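Long-range contacts in transcriptional regulator, marR family, putative (Sulfolobus solfataricus, PDB 3F3X), which probably binds DNA as a dimeric transcription factor of the MarR family, through a winged helix-turn-helix domain: residues N27-L32 with L105-V110; L79-R84 with I93-P98. All blocks are in the same frame, centred on the assembly; numbering follows the deposited sequence. Where two conformers were deposited one is given.

Contact 1 (N27-L32 with L105-V110); sequences NRLGKL and LEANEV
Val-110 gives up the most surface here, and its CG1 is the atom that does the touching: CG of Arg-28, CD2 of Leu-29 and CD1 of Leu-32 all gather round this one methyl. Turned anti to the backbone N (chi1 168°), Val-110 CG1 reaches across to helix 3-33 and lies 3.7 Å from Arg-28 CG. Leu-29 comes next in buried surface. Leu-29 CD2 rests 4.0 Å from Val-110 CG1 and 4.1 Å from Ala-107 CB, one turn earlier on helix 98-118, so a single leucine branch meets both residues. In this MarR-family chain the contact joins the end of the long first helix to the helix that follows the wing hairpin; the two short axes come within 10.6 Å and run at 137°, closer to antiparallel than to perpendicular. Leu-29 and Ala-107 bring their CA atoms to 7.0 Å, the nearest pair of the two segments. The inner side is continued by Leu-111, which also touches Leu-29, and by Met-33, against which Ala-107 packs. At the outer border Leu-32 CD1 lies 4.3 Å from Val-110 CG1, while Arg-28 also packs on Leu-114.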
ATOM      1  N   ASN A  27      -8.848  -8.845  -6.814  1.00 29.92           N
ATOM      2  CA  ASN A  27     -10.028  -9.698  -6.854  1.00 31.66           C
ATOM      3  C   ASN A  27     -10.756  -9.507  -8.184  1.00 30.25           C
ATOM      4  O   ASN A  27     -11.060 -10.481  -8.879  1.00 30.94           O
ATOM      5  CB  ASN A  27     -10.984  -9.379  -5.706  1.00 33.21           C
ATOM      6  CG  ASN A  27     -12.250 -10.193  -5.786  1.00 37.36           C
ATOM      7  OD1 ASN A  27     -13.348  -9.650  -5.926  1.00 40.15           O
ATOM      8  ND2 ASN A  27     -12.105 -11.509  -5.716  1.00 37.72           N
ATOM      9  N   ARG A  28     -11.013  -8.248  -8.533  1.00 30.18           N
ATOM     10  CA  ARG A  28     -11.702  -7.887  -9.761  1.00 30.75           C
ATOM     11  C   ARG A  28     -10.935  -8.341 -11.006  1.00 30.09           C
ATOM     12  O   ARG A  28     -11.477  -9.057 -11.848  1.00 28.63           O
ATOM     13  CB  ARG A  28     -11.879  -6.369  -9.816  1.00 33.62           C
ATOM     14  CG  ARG A  28     -13.072  -5.894 -10.596  1.00 40.00           C
ATOM     15  CD  ARG A  28     -14.335  -6.033  -9.768  1.00 44.22           C
ATOM     16  NE  ARG A  28     -15.344  -5.121 -10.279  1.00 48.27           N
ATOM     17  CZ  ARG A  28     -16.471  -4.801  -9.658  1.00 49.79           C
ATOM     18  NH1 ARG A  28     -16.768  -5.321  -8.473  1.00 50.65           N
ATOM     19  NH2 ARG A  28     -17.294  -3.938 -10.230  1.00 52.75           N
ATOM     20  N   LEU A  29      -9.687  -7.894 -11.138  1.00 26.72           N
ATOM     21  CA  LEU A  29      -8.876  -8.281 -12.295  1.00 26.69           C
ATOM     22  C   LEU A  29      -8.616  -9.793 -12.334  1.00 26.52           C
ATOM     23  O   LEU A  29      -8.562 -10.404 -13.411  1.00 26.63           O
ATOM     24  CB  LEU A  29      -7.530  -7.547 -12.297  1.00 25.85           C
ATOM     25  CG  LEU A  29      -7.581  -6.037 -12.546  1.00 26.93           C
ATOM     26  CD1 LEU A  29      -6.177  -5.446 -12.388  1.00 28.54           C
ATOM     27  CD2 LEU A  29      -8.137  -5.750 -13.941  1.00 26.22           C
ATOM     28  N   GLY A  30      -8.452 -10.382 -11.151  1.00 24.92           N
ATOM     29  CA  GLY A  30      -8.195 -11.808 -11.049  1.00 25.24           C
ATOM     30  C   GLY A  30      -9.357 -12.649 -11.518  1.00 26.59           C
ATOM     31  O   GLY A  30      -9.201 -13.550 -12.351  1.00 25.45           O
ATOM     32  N   LYS A  31     -10.545 -12.335 -11.012  1.00 26.94           N
ATOM     33  CA  LYS A  31     -11.733 -13.095 -11.385  1.00 28.04           C
ATOM     34  C   LYS A  31     -12.237 -12.835 -12.799  1.00 26.80           C
ATOM     35  O   LYS A  31     -12.703 -13.752 -13.470  1.00 28.68           O
ATOM     36  CB  LYS A  31     -12.827 -12.849 -10.346  1.00 30.01           C
ATOM     37  CG  LYS A  31     -12.433 -13.425  -9.002  1.00 32.33           C
ATOM     38  CD  LYS A  31     -13.457 -13.172  -7.940  1.00 36.13           C
ATOM     39  CE  LYS A  31     -13.127 -13.996  -6.715  1.00 38.34           C
ATOM     40  NZ  LYS A  31     -14.067 -13.714  -5.604  1.00 43.22           N
ATOM     41  N   LEU A  32     -12.108 -11.599 -13.269  1.00 26.86           N
ATOM     42  CA  LEU A  32     -12.575 -11.254 -14.613  1.00 26.91           C
ATOM     43  C   LEU A  32     -11.555 -11.489 -15.726  1.00 27.71           C
ATOM     44  O   LEU A  32     -11.918 -11.842 -16.856  1.00 27.01           O
ATOM     45  CB  LEU A  32     -13.012  -9.782 -14.653  1.00 26.87           C
ATOM     46  CG  LEU A  32     -14.165  -9.393 -13.723  1.00 27.56           C
ATOM     47  CD1 LEU A  32     -14.447  -7.913 -13.840  1.00 28.27           C
ATOM     48  CD2 LEU A  32     -15.403 -10.193 -14.079  1.00 28.20           C
ATOM     49  N   LEU A 105      -6.403  -2.423 -22.587  1.00 23.77           N
ATOM     50  CA  LEU A 105      -7.584  -1.580 -22.776  1.00 24.22           C
ATOM     51  C   LEU A 105      -8.722  -2.062 -21.885  1.00 23.51           C
ATOM     52  O   LEU A 105      -9.415  -1.264 -21.253  1.00 24.13           O
ATOM     53  CB  LEU A 105      -8.036  -1.595 -24.238  1.00 26.39           C
ATOM     54  CG  LEU A 105      -7.130  -0.907 -25.263  1.00 30.65           C
ATOM     55  CD1 LEU A 105      -7.698  -1.103 -26.667  1.00 32.35           C
ATOM     56  CD2 LEU A 105      -7.016   0.580 -24.927  1.00 32.89           C
ATOM     57  N   GLU A 106      -8.902  -3.376 -21.834  1.00 24.91           N
ATOM     58  CA  GLU A 106      -9.949  -3.980 -21.021  1.00 26.20           C
ATOM     59  C   GLU A 106      -9.654  -3.820 -19.531  1.00 25.96           C
ATOM     60  O   GLU A 106     -10.535  -3.443 -18.760  1.00 26.52           O
ATOM     61  CB  GLU A 106     -10.086  -5.463 -21.373  1.00 29.07           C
ATOM     62  CG  GLU A 106     -10.625  -5.713 -22.778  1.00 36.97           C
ATOM     63  CD  GLU A 106     -10.492  -7.160 -23.215  1.00 40.72           C
ATOM     64  OE1 GLU A 106     -10.365  -8.043 -22.338  1.00 44.76           O
ATOM     65  OE2 GLU A 106     -10.525  -7.416 -24.439  1.00 43.35           O
ATOM     66  N   ALA A 107      -8.418  -4.108 -19.124  1.00 23.99           N
ATOM     67  CA  ALA A 107      -8.042  -3.983 -17.714  1.00 23.01           C
ATOM     68  C   ALA A 107      -8.202  -2.532 -17.252  1.00 23.73           C
ATOM     69  O   ALA A 107      -8.662  -2.274 -16.136  1.00 23.31           O
ATOM     70  CB  ALA A 107      -6.589  -4.453 -17.507  1.00 22.28           C
ATOM     71  N   ASN A 108      -7.816  -1.591 -18.113  1.00 23.02           N
ATOM     72  CA  ASN A 108      -7.937  -0.170 -17.802  1.00 24.19           C
ATOM     73  C   ASN A 108      -9.402   0.175 -17.560  1.00 24.13           C
ATOM     74  O   ASN A 108      -9.733   0.890 -16.615  1.00 23.01           O
ATOM     75  CB  ASN A 108      -7.397   0.682 -18.955  1.00 22.55           C
ATOM     76  CG  ASN A 108      -7.646   2.168 -18.750  1.00 26.77           C
ATOM     77  OD1 ASN A 108      -8.422   2.789 -19.481  1.00 27.29           O
ATOM     78  ND2 ASN A 108      -6.995   2.743 -17.750  1.00 25.31           N
ATOM     79  N   GLU A 109     -10.276  -0.339 -18.420  1.00 24.63           N
ATOM     80  CA  GLU A 109     -11.708  -0.088 -18.290  1.00 27.47           C
ATOM     81  C   GLU A 109     -12.236  -0.626 -16.960  1.00 25.47           C
ATOM     82  O   GLU A 109     -12.998   0.050 -16.268  1.00 26.38           O
ATOM     83  CB  GLU A 109     -12.472  -0.759 -19.433  1.00 30.80           C
ATOM     84  CG  GLU A 109     -13.906  -0.283 -19.553  1.00 40.09           C
ATOM     85  CD  GLU A 109     -14.045   0.892 -20.501  1.00 45.68           C
ATOM     86  OE1 GLU A 109     -13.152   1.769 -20.511  1.00 48.70           O
ATOM     87  OE2 GLU A 109     -15.055   0.939 -21.232  1.00 49.49           O
ATOM     88  N   VAL A 110     -11.840  -1.851 -16.620  1.00 24.84           N
ATOM     89  CA  VAL A 110     -12.266  -2.485 -15.376  1.00 22.52           C
ATOM     90  C   VAL A 110     -11.840  -1.668 -14.153  1.00 23.79           C
ATOM     91  O   VAL A 110     -12.658  -1.370 -13.283  1.00 21.67           O
ATOM     92  CB  VAL A 110     -11.685  -3.922 -15.244  1.00 23.29           C
ATOM     93  CG1 VAL A 110     -11.885  -4.445 -13.828  1.00 23.52           C
ATOM     94  CG2 VAL A 110     -12.358  -4.852 -16.240  1.00 25.72           C
TER

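Contact 2 (L79-R84 with I93-P98); sequences LVRRIR and IVEITP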
ATOM      1  N   LEU A  79       1.075 -11.862 -23.623  1.00 20.39           N
ATOM      2  CA  LEU A  79       0.735 -10.450 -23.477  1.00 21.45           C
ATOM      3  C   LEU A  79       1.962  -9.550 -23.600  1.00 20.90           C
ATOM      4  O   LEU A  79       1.845  -8.379 -23.950  1.00 20.99           O
ATOM      5  CB  LEU A  79       0.033 -10.219 -22.143  1.00 21.87           C
ATOM      6  CG  LEU A  79      -1.206 -11.103 -21.960  1.00 23.41           C
ATOM      7  CD1 LEU A  79      -1.921 -10.705 -20.675  1.00 23.00           C
ATOM      8  CD2 LEU A  79      -2.136 -10.963 -23.164  1.00 23.56           C
ATOM      9  N   VAL A  80       3.131 -10.095 -23.288  1.00 19.77           N
ATOM     10  CA  VAL A  80       4.385  -9.362 -23.429  1.00 20.00           C
ATOM     11  C   VAL A  80       5.431 -10.384 -23.843  1.00 20.81           C
ATOM     12  O   VAL A  80       5.150 -11.585 -23.915  1.00 20.28           O
ATOM     13  CB  VAL A  80       4.896  -8.701 -22.101  1.00 19.93           C
ATOM     14  CG1 VAL A  80       3.838  -7.786 -21.505  1.00 18.32           C
ATOM     15  CG2 VAL A  80       5.335  -9.780 -21.105  1.00 18.88           C
ATOM     16  N   ARG A  81       6.630  -9.905 -24.133  1.00 18.64           N
ATOM     17  CA  ARG A  81       7.727 -10.790 -24.474  1.00 20.84           C
ATOM     18  C   ARG A  81       8.977 -10.119 -23.962  1.00 22.26           C
ATOM     19  O   ARG A  81       9.019  -8.893 -23.819  1.00 21.72           O
ATOM     20  CB  ARG A  81       7.846 -11.005 -25.994  1.00 22.34           C
ATOM     21  CG  ARG A  81       8.363  -9.810 -26.797  1.00 21.88           C
ATOM     22  CD  ARG A  81       8.707 -10.234 -28.229  1.00 23.74           C
ATOM     23  NE  ARG A  81       7.553 -10.810 -28.917  1.00 22.52           N
ATOM     24  CZ  ARG A  81       6.549 -10.098 -29.418  1.00 23.41           C
ATOM     25  NH1 ARG A  81       6.558  -8.775 -29.327  1.00 23.05           N
ATOM     26  NH2 ARG A  81       5.516 -10.713 -29.974  1.00 24.32           N
ATOM     27  N   ARG A  82       9.987 -10.923 -23.653  1.00 21.00           N
ATOM     28  CA  ARG A  82      11.257 -10.382 -23.210  1.00 20.90           C
ATOM     29  C   ARG A  82      12.200 -10.467 -24.400  1.00 23.46           C
ATOM     30  O   ARG A  82      12.242 -11.482 -25.101  1.00 23.49           O
ATOM     31  CB  ARG A  82      11.817 -11.196 -22.040  1.00 22.94           C
ATOM     32  CG  ARG A  82      11.365 -10.692 -20.677  1.00 24.71           C
ATOM     33  CD  ARG A  82      11.696 -11.674 -19.564  1.00 23.54           C
ATOM     34  NE  ARG A  82      10.863 -12.867 -19.672  1.00 26.65           N
ATOM     35  CZ  ARG A  82      10.614 -13.702 -18.670  1.00 26.39           C
ATOM     36  NH1 ARG A  82      11.138 -13.483 -17.468  1.00 29.19           N
ATOM     37  NH2 ARG A  82       9.816 -14.737 -18.864  1.00 28.05           N
ATOM     38  N   ILE A  83      12.921  -9.383 -24.653  1.00 22.71           N
ATOM     39  CA  ILE A  83      13.893  -9.341 -25.733  1.00 25.49           C
ATOM     40  C   ILE A  83      15.120  -8.668 -25.148  1.00 28.08           C
ATOM     41  O   ILE A  83      15.056  -8.060 -24.079  1.00 27.80           O
ATOM     42  CB  ILE A  83      13.397  -8.522 -26.951  1.00 26.58           C
ATOM     43  CG1 ILE A  83      12.907  -7.148 -26.495  1.00 27.21           C
ATOM     44  CG2 ILE A  83      12.313  -9.303 -27.697  1.00 27.55           C
ATOM     45  CD1 ILE A  83      12.486  -6.239 -27.628  1.00 30.06           C
ATOM     46  N   ARG A  84      16.247  -8.793 -25.830  1.00 31.42           N
ATOM     47  CA  ARG A  84      17.475  -8.185 -25.347  1.00 34.18           C
ATOM     48  C   ARG A  84      17.561  -6.774 -25.893  1.00 36.70           C
ATOM     49  O   ARG A  84      17.063  -6.498 -26.987  1.00 36.09           O
ATOM     50  CB  ARG A  84      18.682  -8.990 -25.821  1.00 32.76           C
ATOM     51  CG  ARG A  84      18.761 -10.402 -25.252  1.00 32.86           C
ATOM     52  CD  ARG A  84      19.833 -11.202 -25.970  1.00 31.78           C
ATOM     53  NE  ARG A  84      19.459 -11.463 -27.356  1.00 30.95           N
ATOM     54  CZ  ARG A  84      20.296 -11.890 -28.295  1.00 31.52           C
ATOM     55  NH1 ARG A  84      21.575 -12.105 -28.003  1.00 30.63           N
ATOM     56  NH2 ARG A  84      19.850 -12.113 -29.525  1.00 30.21           N
ATOM     57  N   ILE A  93      14.658  -6.521 -21.880  1.00 26.22           N
ATOM     58  CA  ILE A  93      13.614  -5.553 -22.176  1.00 24.22           C
ATOM     59  C   ILE A  93      12.273  -6.257 -22.310  1.00 23.21           C
ATOM     60  O   ILE A  93      12.192  -7.352 -22.872  1.00 23.23           O
ATOM     61  CB  ILE A  93      13.898  -4.814 -23.505  1.00 25.03           C
ATOM     62  CG1 ILE A  93      15.231  -4.066 -23.420  1.00 26.96           C
ATOM     63  CG2 ILE A  93      12.761  -3.856 -23.820  1.00 27.76           C
ATOM     64  CD1 ILE A  93      15.264  -2.990 -22.362  1.00 27.67           C
ATOM     65  N   VAL A  94      11.224  -5.618 -21.799  1.00 21.55           N
ATOM     66  CA  VAL A  94       9.875  -6.166 -21.875  1.00 19.87           C
ATOM     67  C   VAL A  94       9.108  -5.356 -22.916  1.00 19.53           C
ATOM     68  O   VAL A  94       8.982  -4.142 -22.804  1.00 18.71           O
ATOM     69  CB  VAL A  94       9.133  -6.055 -20.524  1.00 20.51           C
ATOM     70  CG1 VAL A  94       7.741  -6.675 -20.642  1.00 18.27           C
ATOM     71  CG2 VAL A  94       9.928  -6.760 -19.429  1.00 21.29           C
ATOM     72  N   GLU A  95       8.611  -6.042 -23.933  1.00 18.09           N
ATOM     73  CA  GLU A  95       7.857  -5.401 -24.995  1.00 17.15           C
ATOM     74  C   GLU A  95       6.440  -5.938 -24.975  1.00 17.49           C
ATOM     75  O   GLU A  95       6.228  -7.145 -24.849  1.00 18.44           O
ATOM     76  CB  GLU A  95       8.503  -5.697 -26.353  1.00 18.58           C
ATOM     77  CG  GLU A  95       7.683  -5.213 -27.546  1.00 20.43           C
ATOM     78  CD  GLU A  95       8.314  -5.588 -28.879  1.00 23.73           C
ATOM     79  OE1 GLU A  95       8.759  -6.747 -29.022  1.00 21.60           O
ATOM     80  OE2 GLU A  95       8.349  -4.729 -29.785  1.00 23.29           O
ATOM     81  N   ILE A  96       5.463  -5.043 -25.089  0.50 16.40           N
ATOM     82  CA  ILE A  96       4.069  -5.459 -25.083  0.50 15.65           C
ATOM     83  C   ILE A  96       3.733  -6.034 -26.462  0.50 17.31           C
ATOM     84  O   ILE A  96       4.351  -5.665 -27.461  0.50 17.97           O
ATOM     85  CB  ILE A  96       3.131  -4.262 -24.745  0.50 14.02           C
ATOM     86  CG1 ILE A  96       1.772  -4.777 -24.270  0.50 13.37           C
ATOM     87  CG2 ILE A  96       2.947  -3.362 -25.974  0.50 13.88           C
ATOM     88  CD1 ILE A  96       0.857  -3.683 -23.734  0.50  7.80           C
ATOM     89  N   THR A  97       2.775  -6.952 -26.507  1.00 18.16           N
ATOM     90  CA  THR A  97       2.361  -7.576 -27.765  1.00 20.39           C
ATOM     91  C   THR A  97       0.998  -6.994 -28.144  1.00 22.21           C
ATOM     92  O   THR A  97       0.330  -6.367 -27.317  1.00 20.91           O
ATOM     93  CB  THR A  97       2.173  -9.093 -27.610  1.00 21.63           C
ATOM     94  OG1 THR A  97       1.056  -9.332 -26.745  1.00 21.89           O
ATOM     95  CG2 THR A  97       3.429  -9.745 -27.013  1.00 21.34           C
ATOM     96  N   PRO A  98       0.569  -7.187 -29.400  1.00 22.51           N
ATOM     97  CA  PRO A  98      -0.734  -6.658 -29.812  1.00 22.68           C
ATOM     98  C   PRO A  98      -1.847  -7.163 -28.897  1.00 23.58           C
ATOM     99  O   PRO A  98      -2.779  -6.425 -28.562  1.00 24.24           O
ATOM    100  CB  PRO A  98      -0.867  -7.166 -31.243  1.00 22.92           C
ATOM    101  CG  PRO A  98       0.561  -7.098 -31.730  1.00 23.16           C
ATOM    102  CD  PRO A  98       1.320  -7.702 -30.561  1.00 22.80           C
TER
HETATM  103  O   HOH W   1       4.720  -6.456 -30.108  1.00 22.30           O
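Arg-81 and Glu-95 face each other as a hydrogen-bonded pair in the antiparallel hairpin of strands 80-85 and 92-96, the wing of the MarR-type winged helix-turn-helix fold. Backbone bonds hold the strands in register: Arg-81 N gives to Glu-95 O and Glu-95 N returns to Arg-81 O, the latter at 2.9 Å and nearly straight (173°). Ile-83 and Ile-93 form the next such pair, with Ile-93 N 2.7 Å from Ile-83 O. At the base, Thr-97 N reaches Leu-79 O at 3.1 Å from above the carbonyl plane. Thr-97 is also the N-cap of helix 98-118: its OG1, set between backbone N and carbonyl carbon (chi1 67°), hydrogen-bonds to Gly-100 N and Gly-78 O.

Among the charged groups, Arg-81 and Glu-95 run side by side, and a salt bridge links Arg-81 NH1 to Glu-95 OE1 at 3.0 Å. The planes of the two groups are almost perpendicular, 82° apart, and NH1 meets OE1 from above the carboxylate plane. Thr-97 CG2 sits over one face of the guanidinium, toward its rim, 3.7 Å from Arg-81 NH2. With an alanine in place of Arg-81, the Glu-95 carboxylate would probably lose its charged mate, and Thr-97 CG2 the flat group it lies over. Arg-82, starting from the other face, is drawn to helix 64-76 by salt bridges with Glu-75 and Asp-72.

Apolar contacts lie on both faces. Beside the Arg-81 salt bridge, Ile-83 CG1 is 3.9 Å from Ile-93 CB; on the other face Val-94 CG1 lies 3.8 Å from Val-80 CB, and Leu-43 of helix 37-48 and Leu-74 of helix 64-76 also pack on Val-80.

A water accepts from Arg-81 NH1 and donates to Ile-96 O, its oxygen 2.8 Å from that carbonyl oxygen.

Overall arrangement
The centres of the two contacts lie about 20 Å apart and their nearest atoms about 7 Å apart, so they do not touch. Contact 2 is nested inside the loop closed by contact 1, and the link between them is direct: strand 92-96 runs straight into helix 98-118, which carries 105-110. Contact 2 joins the wing strands and ends at the N-cap of that helix, while contact 1 packs its middle against the end of helix 3-33. Near contact 1, Asn-108 packs on Leu-8 of the second subunit, whereas the wing strands of contact 2 meet no other chain of the assembly. In MarR relatives the wing commonly reaches DNA, so contact 2 probably lies nearer the DNA-binding part.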